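TRAP dicarboxylate transporter, DctP subunit (Ochrobactrum anthropi, PDB 4P47) probably binds a small solute, perhaps a dicarboxylate, in the periplasm for uptake by a TRAP transporter. Local coordinates at residues Asp121-Asp125 against Gly126-Thr130; Leu194-Thr197 against Glu198-Thr201; Gln211-Pro214 against Asn215-Ile219; Glu300-Arg303 against Leu304-Val308. All coordinates share one frame; numbering follows the deposited sequence.

Interaction 1 of 4, residues Asp121-Asp125 against Gly126-Thr130; sequences DKVMD and GPFGT
The junction between helix 117-125 and helix 127-133 of this solute-binding protein is a break in a helical run, closed by a Met-aromatic contact between Met124 and Phe128. Gly126 takes the N-cap position of the second helix, with an extended psi of -161° that sends the chain off in a new direction. The two side chains lie alongside each other, pointing the same way. Because the methionine chain is bent at chi2 and again at chi3, its sulfur is carried to the rim of the ring: SD of Met124 lies 5.0 Å from the centroid of the Phe128 ring, 85° off the ring normal and therefore in plane at the edge. Val123 adds an oblique apolar touch, its CG1 meeting CD2 of Phe128 at 3.7 Å, and Leu327 of helix 321-336 packs on both Val123 and Phe128.

A break of this kind interrupts the usual helical bonds, and water takes over part of the work. One molecule donates to Val123 O and accepts from Phe128 N, both at 2.8 Å; a second donates to Met124 O and to Thr130 OG1. Gly129 can approach closely, its CA making a CH···O contact with Met124 O. At the new helix start, Gly126 O receives both Thr130 N and Thr130 OG1; Thr130 OG1, 3.0 Å from Gly126 O, stands above the carbonyl plane.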
loop_
_atom_site.group_PDB
_atom_site.type_symbol
_atom_site.label_atom_id
_atom_site.label_comp_id
_atom_site.label_asym_id
_atom_site.label_seq_id
_atom_site.Cartn_x
_atom_site.Cartn_y
_atom_site.Cartn_z
ATOM N N ASP A 121 4.609 10.081 0.288
ATOM C CA ASP A 121 4.293 10.819 -0.932
ATOM C C ASP A 121 5.560 11.368 -1.578
ATOM O O ASP A 121 5.702 11.342 -2.797
ATOM C CB ASP A 121 3.383 12.022 -0.634
ATOM C CG ASP A 121 2.023 11.631 -0.117
ATOM O OD1 ASP A 121 1.665 10.432 -0.156
ATOM O OD2 ASP A 121 1.291 12.565 0.314
ATOM N N LYS A 122 6.449 11.918 -0.763
ATOM C CA LYS A 122 7.681 12.520 -1.270
ATOM C C LYS A 122 8.472 11.478 -2.048
ATOM O O LYS A 122 8.968 11.736 -3.151
ATOM C CB LYS A 122 8.550 13.060 -0.125
ATOM C CG LYS A 122 8.061 14.335 0.546
ATOM C CD LYS A 122 8.831 14.573 1.852
ATOM C CE LYS A 122 8.971 16.054 2.169
ATOM N NZ LYS A 122 9.508 16.273 3.546
ATOM N N VAL A 123 8.605 10.296 -1.467
ATOM C CA VAL A 123 9.433 9.265 -2.069
ATOM C C VAL A 123 8.707 8.592 -3.246
ATOM O O VAL A 123 9.297 8.377 -4.304
ATOM C CB VAL A 123 9.923 8.257 -1.015
ATOM C CG1 VAL A 123 10.730 7.147 -1.660
ATOM C CG2 VAL A 123 10.769 8.967 0.025
ATOM N N MET A 124 7.419 8.291 -3.117
ATOM C CA MET A 124 6.723 7.624 -4.233
ATOM C C MET A 124 6.560 8.536 -5.449
ATOM O O MET A 124 6.604 8.085 -6.597
ATOM C CB MET A 124 5.354 7.089 -3.822
ATOM C CG MET A 124 5.401 6.040 -2.731
ATOM S SD MET A 124 6.542 4.658 -3.030
ATOM C CE MET A 124 5.923 4.023 -4.589
ATOM N N ASP A 125 6.350 9.830 -5.208
ATOM C CA ASP A 125 6.124 10.787 -6.303
ATOM C C ASP A 125 7.423 11.297 -6.916
ATOM O O ASP A 125 7.400 11.939 -7.962
ATOM C CB ASP A 125 5.268 11.968 -5.836
ATOM C CG ASP A 125 3.869 11.552 -5.407
ATOM O OD1 ASP A 125 3.449 10.381 -5.661
ATOM O OD2 ASP A 125 3.191 12.404 -4.798
ATOM N N GLY A 126 8.537 10.982 -6.281
ATOM C CA GLY A 126 9.854 11.372 -6.756
ATOM C C GLY A 126 10.543 10.294 -7.571
ATOM O O GLY A 126 9.909 9.382 -8.091
ATOM N N PRO A 127 11.862 10.395 -7.718
ATOM C CA PRO A 127 12.602 9.499 -8.598
ATOM C C PRO A 127 12.399 8.014 -8.269
ATOM O O PRO A 127 12.318 7.192 -9.188
ATOM C CB PRO A 127 14.060 9.950 -8.393
ATOM C CG PRO A 127 13.919 11.407 -8.089
ATOM C CD PRO A 127 12.706 11.495 -7.226
ATOM N N PHE A 128 12.310 7.656 -6.991
ATOM C CA PHE A 128 12.127 6.255 -6.649
ATOM C C PHE A 128 10.885 5.677 -7.339
ATOM O O PHE A 128 10.939 4.664 -8.045
ATOM C CB PHE A 128 12.013 6.081 -5.142
ATOM C CG PHE A 128 11.581 4.699 -4.730
ATOM C CD1 PHE A 128 12.423 3.608 -4.903
ATOM C CD2 PHE A 128 10.336 4.486 -4.172
ATOM C CE1 PHE A 128 12.020 2.339 -4.531
ATOM C CE2 PHE A 128 9.934 3.229 -3.783
ATOM C CZ PHE A 128 10.769 2.152 -3.968
ATOM N N GLY A 129 9.743 6.323 -7.136
ATOM C CA GLY A 129 8.511 5.827 -7.729
ATOM C C GLY A 129 8.501 5.937 -9.241
ATOM O O GLY A 129 7.957 5.083 -9.949
ATOM N N THR A 130 9.074 7.026 -9.745
ATOM C CA THR A 130 9.096 7.288 -11.169
ATOM C C THR A 130 9.939 6.269 -11.920
ATOM O O THR A 130 9.540 5.747 -12.959
ATOM C CB THR A 130 9.583 8.714 -11.420
ATOM O OG1 THR A 130 8.682 9.627 -10.772
ATOM C CG2 THR A 130 9.646 9.027 -12.919
HETATM O O HOH W 1 11.908 9.334 -4.759
HETATM O O HOH W 2 6.307 8.602 -9.302
#

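Interaction 2 of 4, residues Leu194-Thr197 against Glu198-Thr201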
loop_
_atom_site.group_PDB
_atom_site.type_symbol
_atom_site.label_atom_id
_atom_site.label_comp_id
_atom_site.label_asym_id
_atom_site.label_seq_id
_atom_site.Cartn_x
_atom_site.Cartn_y
_atom_site.Cartn_z
ATOM N N LEU A 194 -2.646 -18.052 6.990
ATOM C CA LEU A 194 -4.044 -18.352 7.200
ATOM C C LEU A 194 -4.904 -17.559 6.238
ATOM O O LEU A 194 -4.696 -16.363 6.100
ATOM C CB LEU A 194 -4.450 -18.001 8.630
ATOM C CG LEU A 194 -5.833 -18.490 9.050
ATOM C CD1 LEU A 194 -5.816 -19.998 9.209
ATOM C CD2 LEU A 194 -6.256 -17.816 10.326
ATOM N N PRO A 195 -5.873 -18.221 5.569
ATOM C CA PRO A 195 -6.806 -17.460 4.733
ATOM C C PRO A 195 -7.535 -16.385 5.528
ATOM O O PRO A 195 -7.938 -16.601 6.675
ATOM C CB PRO A 195 -7.786 -18.530 4.240
ATOM C CG PRO A 195 -7.001 -19.806 4.302
ATOM C CD PRO A 195 -6.135 -19.668 5.507
ATOM N N TYR A 196 -7.690 -15.214 4.936
ATOM C CA TYR A 196 -8.226 -14.074 5.657
ATOM C C TYR A 196 -9.597 -14.364 6.283
ATOM O O TYR A 196 -9.891 -13.914 7.401
ATOM C CB TYR A 196 -8.332 -12.850 4.746
ATOM C CG TYR A 196 -8.663 -11.576 5.481
ATOM C CD1 TYR A 196 -7.674 -10.888 6.158
ATOM C CD2 TYR A 196 -9.947 -11.052 5.494
ATOM C CE1 TYR A 196 -7.948 -9.732 6.833
ATOM C CE2 TYR A 196 -10.230 -9.880 6.179
ATOM C CZ TYR A 196 -9.221 -9.226 6.845
ATOM O OH TYR A 196 -9.438 -8.037 7.528
ATOM N N THR A 197 -10.424 -15.123 5.575
ATOM C CA THR A 197 -11.773 -15.399 6.037
ATOM C C THR A 197 -11.790 -16.214 7.337
ATOM O O THR A 197 -12.795 -16.217 8.057
ATOM C CB THR A 197 -12.592 -16.085 4.920
ATOM O OG1 THR A 197 -13.978 -16.053 5.244
ATOM C CG2 THR A 197 -12.152 -17.482 4.689
ATOM N N GLU A 198 -10.688 -16.881 7.660
ATOM C CA GLU A 198 -10.595 -17.684 8.869
ATOM C C GLU A 198 -9.958 -16.946 10.045
ATOM O O GLU A 198 -9.933 -17.453 11.167
ATOM C CB GLU A 198 -9.810 -18.967 8.591
ATOM C CG GLU A 198 -10.518 -19.857 7.585
ATOM C CD GLU A 198 -9.739 -21.072 7.167
ATOM O OE1 GLU A 198 -8.560 -21.229 7.539
ATOM O OE2 GLU A 198 -10.325 -21.875 6.420
ATOM N N LEU A 199 -9.463 -15.734 9.795
ATOM C CA LEU A 199 -8.616 -15.030 10.740
ATOM C C LEU A 199 -9.342 -14.576 12.010
ATOM O O LEU A 199 -8.822 -14.766 13.103
ATOM C CB LEU A 199 -7.933 -13.840 10.040
ATOM C CG LEU A 199 -6.932 -13.013 10.863
ATOM C CD1 LEU A 199 -5.935 -13.885 11.608
ATOM C CD2 LEU A 199 -6.216 -12.019 9.941
ATOM N N TYR A 200 -10.519 -13.969 11.890
ATOM C CA TYR A 200 -11.261 -13.559 13.088
ATOM C C TYR A 200 -11.403 -14.727 14.075
ATOM O O TYR A 200 -11.144 -14.601 15.279
ATOM C CB TYR A 200 -12.652 -13.020 12.728
ATOM C CG TYR A 200 -13.482 -12.697 13.956
ATOM C CD1 TYR A 200 -14.155 -13.706 14.630
ATOM C CD2 TYR A 200 -13.585 -11.397 14.443
ATOM C CE1 TYR A 200 -14.891 -13.439 15.759
ATOM C CE2 TYR A 200 -14.335 -11.132 15.565
ATOM C CZ TYR A 200 -14.986 -12.163 16.212
ATOM O OH TYR A 200 -15.733 -11.892 17.346
ATOM N N THR A 201 -11.811 -15.883 13.564
ATOM C CA THR A 201 -12.100 -17.019 14.432
ATOM C C THR A 201 -10.815 -17.609 14.995
ATOM O O THR A 201 -10.782 -18.029 16.153
ATOM C CB THR A 201 -12.931 -18.109 13.720
ATOM O OG1 THR A 201 -14.080 -17.510 13.110
ATOM C CG2 THR A 201 -13.391 -19.152 14.705
HETATM O O HOH W 3 -11.498 -12.898 9.406
HETATM O O HOH W 4 -13.213 -16.155 10.836
#
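The chain between Leu194 and Thr201 turns from an extended segment into a helix through two successive i+3 bonds, Glu198 N to Pro195 O at 2.9 Å and Leu199 N to Tyr196 O at 3.0 Å. In both, the donor stands well above the carbonyl plane. Leu194, still extended, reaches forward to Glu198 and Leu199. Its CG is anti to the backbone N (chi1 -170°), and this sends the branch over those two residues, where CD1 lies 3.4 Å from Glu198 OE1, while CD2 rests 3.7 Å from Leu199 CA. The glutamate runs out extended beyond CG and crosses the proline obliquely, bringing the same OE1 to 3.5 Å from Pro195 CD. The carboxylate oxygen thus lies against the aliphatic surface of two residues at an exposed site.

This is the opening turn of helix 196-205, which follows strand 190-192 and leads on to strand 210-213 in the protein's mixed sheet. It illustrates how water can complete a loosely bonded helix start: one molecule donates to Tyr196 O and accepts from Tyr200 N, and another joins Thr197 O to Thr201 N in the same manner, each standing in a place where a direct i+4 bond would run. On the inner side Leu199 is buried, packing against Phe223 and Arg173. Its CB sits 3.3 Å from Tyr196 O, and its CD2 comes obliquely to the tyrosine ring, 4.2 Å from Tyr196 CD1.

Interaction 3 of 4, residues Gln211-Pro214 against Asn215-Ile219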
loop_
_atom_site.group_PDB
_atom_site.type_symbol
_atom_site.label_atom_id
_atom_site.label_comp_id
_atom_site.label_asym_id
_atom_site.label_seq_id
_atom_site.Cartn_x
_atom_site.Cartn_y
_atom_site.Cartn_z
ATOM N N GLN A 211 -2.112 -10.322 14.302
ATOM C CA GLN A 211 -2.131 -10.227 12.855
ATOM C C GLN A 211 -1.593 -8.870 12.466
ATOM O O GLN A 211 -1.588 -7.928 13.264
ATOM C CB GLN A 211 -3.548 -10.489 12.287
ATOM C CG GLN A 211 -4.603 -9.516 12.771
ATOM C CD GLN A 211 -4.665 -8.238 11.960
ATOM O OE1 GLN A 211 -4.650 -8.269 10.725
ATOM N NE2 GLN A 211 -4.760 -7.106 12.642
ATOM N N GLU A 212 -1.097 -8.801 11.245
ATOM C CA GLU A 212 -0.555 -7.566 10.709
ATOM C C GLU A 212 -1.339 -7.153 9.462
ATOM O O GLU A 212 -1.593 -7.959 8.572
ATOM C CB GLU A 212 0.961 -7.707 10.422
ATOM C CG GLU A 212 1.341 -8.737 9.348
ATOM C CD GLU A 212 1.329 -8.182 7.938
ATOM O OE1 GLU A 212 1.578 -6.951 7.767
ATOM O OE2 GLU A 212 1.133 -8.967 6.984
ATOM N N ASN A 213 -1.759 -5.894 9.425
ATOM C CA ASN A 213 -2.658 -5.387 8.390
ATOM C C ASN A 213 -2.846 -3.892 8.617
ATOM O O ASN A 213 -2.489 -3.369 9.674
ATOM C CB ASN A 213 -4.048 -6.079 8.411
ATOM C CG ASN A 213 -4.153 -7.253 7.453
ATOM O OD1 ASN A 213 -3.826 -7.146 6.271
ATOM N ND2 ASN A 213 -4.634 -8.380 7.956
ATOM N N PRO A 214 -3.462 -3.211 7.646
ATOM C CA PRO A 214 -3.872 -1.821 7.905
ATOM C C PRO A 214 -4.902 -1.691 9.014
ATOM O O PRO A 214 -5.554 -2.657 9.410
ATOM C CB PRO A 214 -4.450 -1.359 6.563
ATOM C CG PRO A 214 -3.852 -2.298 5.541
ATOM C CD PRO A 214 -3.782 -3.619 6.269
ATOM N N ASN A 215 -5.026 -0.487 9.554
ATOM C CA ASN A 215 -5.959 -0.227 10.621
ATOM C C ASN A 215 -7.415 -0.498 10.241
ATOM O O ASN A 215 -8.190 -0.945 11.086
ATOM C CB ASN A 215 -5.848 1.234 11.067
ATOM C CG ASN A 215 -4.538 1.549 11.746
ATOM O OD1 ASN A 215 -3.851 0.663 12.260
ATOM N ND2 ASN A 215 -4.169 2.830 11.721
ATOM N N ALA A 216 -7.793 -0.237 8.985
ATOM C CA ALA A 216 -9.190 -0.329 8.591
ATOM C C ALA A 216 -9.715 -1.717 8.854
ATOM O O ALA A 216 -10.878 -1.876 9.228
ATOM C CB ALA A 216 -9.366 0.024 7.128
ATOM N N ASN A 217 -8.868 -2.722 8.682
ATOM C CA ASN A 217 -9.287 -4.101 8.859
ATOM C C ASN A 217 -9.750 -4.372 10.280
ATOM O O ASN A 217 -10.612 -5.218 10.498
ATOM C CB ASN A 217 -8.134 -5.045 8.523
ATOM C CG ASN A 217 -7.635 -4.883 7.105
ATOM O OD1 ASN A 217 -7.154 -3.822 6.711
ATOM N ND2 ASN A 217 -7.710 -5.964 6.330
ATOM N N ILE A 218 -9.167 -3.688 11.261
ATOM C CA ILE A 218 -9.537 -3.908 12.650
ATOM C C ILE A 218 -11.021 -3.610 12.849
ATOM O O ILE A 218 -11.730 -4.342 13.547
ATOM C CB ILE A 218 -8.669 -3.052 13.603
ATOM C CG1 ILE A 218 -7.205 -3.465 13.473
ATOM C CG2 ILE A 218 -9.149 -3.201 15.055
ATOM C CD1 ILE A 218 -6.206 -2.509 14.090
ATOM N N ILE A 219 -11.487 -2.526 12.240
ATOM C CA ILE A 219 -12.901 -2.192 12.295
ATOM C C ILE A 219 -13.726 -3.096 11.372
ATOM O O ILE A 219 -14.716 -3.692 11.818
ATOM C CB ILE A 219 -13.113 -0.717 11.949
ATOM C CG1 ILE A 219 -12.461 0.189 13.015
ATOM C CG2 ILE A 219 -14.604 -0.431 11.767
ATOM C CD1 ILE A 219 -13.037 0.099 14.405
#
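ND2 of Asn213 donates to OE1 of Gln211 at 2.8 Å, a side-chain bond between two residues of one strand, and the same amide stacks on that of Asn217. The acceptor lies close to the amide plane of Asn213, and the N-H meets the glutamine carbonyl almost head-on, with a C=O···N angle of 179°. Gln211 is itself held from beyond, since its NE2 bonds to Thr155 OG1 of strand 141-156. The bond to Gln211 restrains the rotation of the Asn213 amide, whose flat group lies almost parallel to the side-chain amide of Asn217, the two planes only 4° apart. The side chains carrying these amides cross at about a right angle, and Asn213 CB lies 4.0 Å from Asn217 CG.

Here the chain passes from strand 210-213 of the central mixed sheet into the short helix 216-220, with Pro214 at the bend. Pro214 O weakly accepts from the helix, taking Asn217 N at 3.4 Å with an N-H···O angle of 140°. Asn217 crosses the proline ring obliquely from its place in the helix, bringing its amide beside Pro214 CD. The polar end of Asn215, the residue that follows the proline, turns to Asn153 and Asp279. Ile218 reaches back with its CG1 to 4.5 Å from Gln211 NE2, and packs further on Leu230 and Ile286.

Interaction 4 of 4, residues Glu300-Arg303 against Leu304-Val308; sequences ETTR and LRDAV
Arg305 extends from the backbone with CG opposite its N (chi1 -174°) and then bends at chi3 (-61°), which folds its guanidinium back along the helix toward Thr301 and Thr302. Those threonines share one rotamer, so each lays its methyl beside its own carbonyl carbon. The setting is helix 298-312, where side chains three and four residues apart meet along a regular alpha-helical ladder. Four successive i+4 bonds carry it, of which Arg305 N to Thr301 O is the shortest at 2.8 Å and nearly straight at 170°.

Thr301 CG2 approaches NH2 of Arg305 at 3.5 Å, and the backbone O of Thr301 lies over one face of the guanidinium. Thr302 OG1 lies at the edge, 3.2 Å from Arg305 NH1, and a water in the guanidinium plane joins OG1 to NH2 through a weak bond on the arginine side. The stronger partners lie outside: Arg305 NH2 donates to Phe112 O, and Thr302 OG1 bonds to Pro298 O one turn earlier. Arg335 brings a like charge close to Arg305 NE.

Glu300 crosses Leu304 obliquely, its OE2 lying 3.8 Å from Leu304 CG, while the buried leucine packs on Phe112 and Leu296. In a separate pairing, Thr302 and Asp306 point the same way side by side, with CG2 of Thr302 3.5 Å from OD2 of Asp306.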
loop_
_atom_site.group_PDB
_atom_site.type_symbol
_atom_site.label_atom_id
_atom_site.label_comp_id
_atom_site.label_asym_id
_atom_site.label_seq_id
_atom_site.Cartn_x
_atom_site.Cartn_y
_atom_site.Cartn_z
ATOM N N GLU A 300 12.827 4.168 18.371
ATOM C CA GLU A 300 12.457 2.777 18.497
ATOM C C GLU A 300 12.240 2.135 17.107
ATOM O O GLU A 300 12.625 0.993 16.879
ATOM C CB GLU A 300 11.218 2.634 19.359
ATOM C CG GLU A 300 10.771 1.216 19.477
ATOM C CD GLU A 300 11.832 0.268 20.026
ATOM O OE1 GLU A 300 12.570 0.644 20.965
ATOM O OE2 GLU A 300 11.898 -0.878 19.536
ATOM N N THR A 301 11.637 2.875 16.181
ATOM C CA THR A 301 11.528 2.416 14.804
ATOM C C THR A 301 12.911 2.126 14.244
ATOM O O THR A 301 13.118 1.094 13.602
ATOM C CB THR A 301 10.808 3.453 13.942
ATOM O OG1 THR A 301 9.455 3.551 14.401
ATOM C CG2 THR A 301 10.842 3.041 12.468
ATOM N N THR A 302 13.861 3.019 14.491
ATOM C CA THR A 302 15.208 2.809 13.996
ATOM C C THR A 302 15.809 1.546 14.594
ATOM O O THR A 302 16.506 0.797 13.930
ATOM C CB THR A 302 16.071 4.038 14.293
ATOM O OG1 THR A 302 15.620 5.119 13.478
ATOM C CG2 THR A 302 17.570 3.786 14.025
ATOM N N ARG A 303 15.562 1.312 15.873
ATOM C CA ARG A 303 16.057 0.110 16.542
ATOM C C ARG A 303 15.517 -1.165 15.861
ATOM O O ARG A 303 16.248 -2.145 15.667
ATOM C CB ARG A 303 15.670 0.161 18.033
ATOM C CG ARG A 303 16.400 -0.786 18.965
ATOM C CD ARG A 303 16.091 -0.462 20.461
ATOM N NE ARG A 303 16.805 0.728 20.918
ATOM C CZ ARG A 303 18.034 0.717 21.433
ATOM N NH1 ARG A 303 18.616 1.848 21.807
ATOM N NH2 ARG A 303 18.678 -0.424 21.577
ATOM N N LEU A 304 14.242 -1.145 15.466
ATOM C CA LEU A 304 13.621 -2.284 14.773
ATOM C C LEU A 304 14.185 -2.430 13.366
ATOM O O LEU A 304 14.589 -3.531 12.947
ATOM C CB LEU A 304 12.098 -2.122 14.696
ATOM C CG LEU A 304 11.407 -2.243 16.045
ATOM C CD1 LEU A 304 9.962 -1.814 15.925
ATOM C CD2 LEU A 304 11.497 -3.653 16.598
ATOM N N ARG A 305 14.292 -1.311 12.651
ATOM C CA ARG A 305 14.861 -1.312 11.318
ATOM C C ARG A 305 16.277 -1.895 11.327
ATOM O O ARG A 305 16.623 -2.741 10.501
ATOM C CB ARG A 305 14.889 0.107 10.768
ATOM C CG ARG A 305 15.347 0.187 9.317
ATOM C CD ARG A 305 15.512 1.646 8.849
ATOM N NE ARG A 305 14.271 2.394 8.927
ATOM C CZ ARG A 305 14.011 3.394 9.765
ATOM N NH1 ARG A 305 14.919 3.837 10.622
ATOM N NH2 ARG A 305 12.828 3.972 9.719
ATOM N N ASP A 306 17.094 -1.459 12.277
ATOM C CA ASP A 306 18.485 -1.912 12.347
ATOM C C ASP A 306 18.556 -3.396 12.704
ATOM O O ASP A 306 19.417 -4.119 12.209
ATOM C CB ASP A 306 19.298 -1.076 13.341
ATOM C CG ASP A 306 19.539 0.356 12.851
ATOM O OD1 ASP A 306 19.305 0.638 11.663
ATOM O OD2 ASP A 306 19.966 1.192 13.671
ATOM N N ALA A 307 17.641 -3.870 13.544
ATOM C CA ALA A 307 17.634 -5.267 13.938
ATOM C C ALA A 307 17.286 -6.186 12.777
ATOM O O ALA A 307 17.746 -7.324 12.722
ATOM C CB ALA A 307 16.678 -5.496 15.111
ATOM N N VAL A 308 16.491 -5.703 11.831
ATOM C CA VAL A 308 16.076 -6.557 10.736
ATOM C C VAL A 308 16.906 -6.347 9.469
ATOM O O VAL A 308 16.878 -7.176 8.563
ATOM C CB VAL A 308 14.546 -6.449 10.423
ATOM C CG1 VAL A 308 13.742 -6.725 11.692
ATOM C CG2 VAL A 308 14.171 -5.107 9.833
HETATM O O HOH W 5 13.002 6.120 12.271
#

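How the interactions relate
Only interactions 2 and 3 touch, and they join consecutive elements: helix 196-205 leans on strand 210-213, the Tyr196 ring packing on Asn213 and Leu199 on Gln211, with the tyrosine hydroxyl close to the Asn217 amide. Interaction 2 is the surface contact, its helix start hydrated, whereas interaction 3 is partly buried beside the sheet and relies on amides. Interactions 1 and 4 are also partly buried, but differ in kind: one breaks between two helices and combines sulfur-aromatic packing with bridging water, the other lies within an unbroken helix. Interaction 1 sits across the chain's centre from interactions 2 and 3, its centre about 34 Å from that of interaction 2.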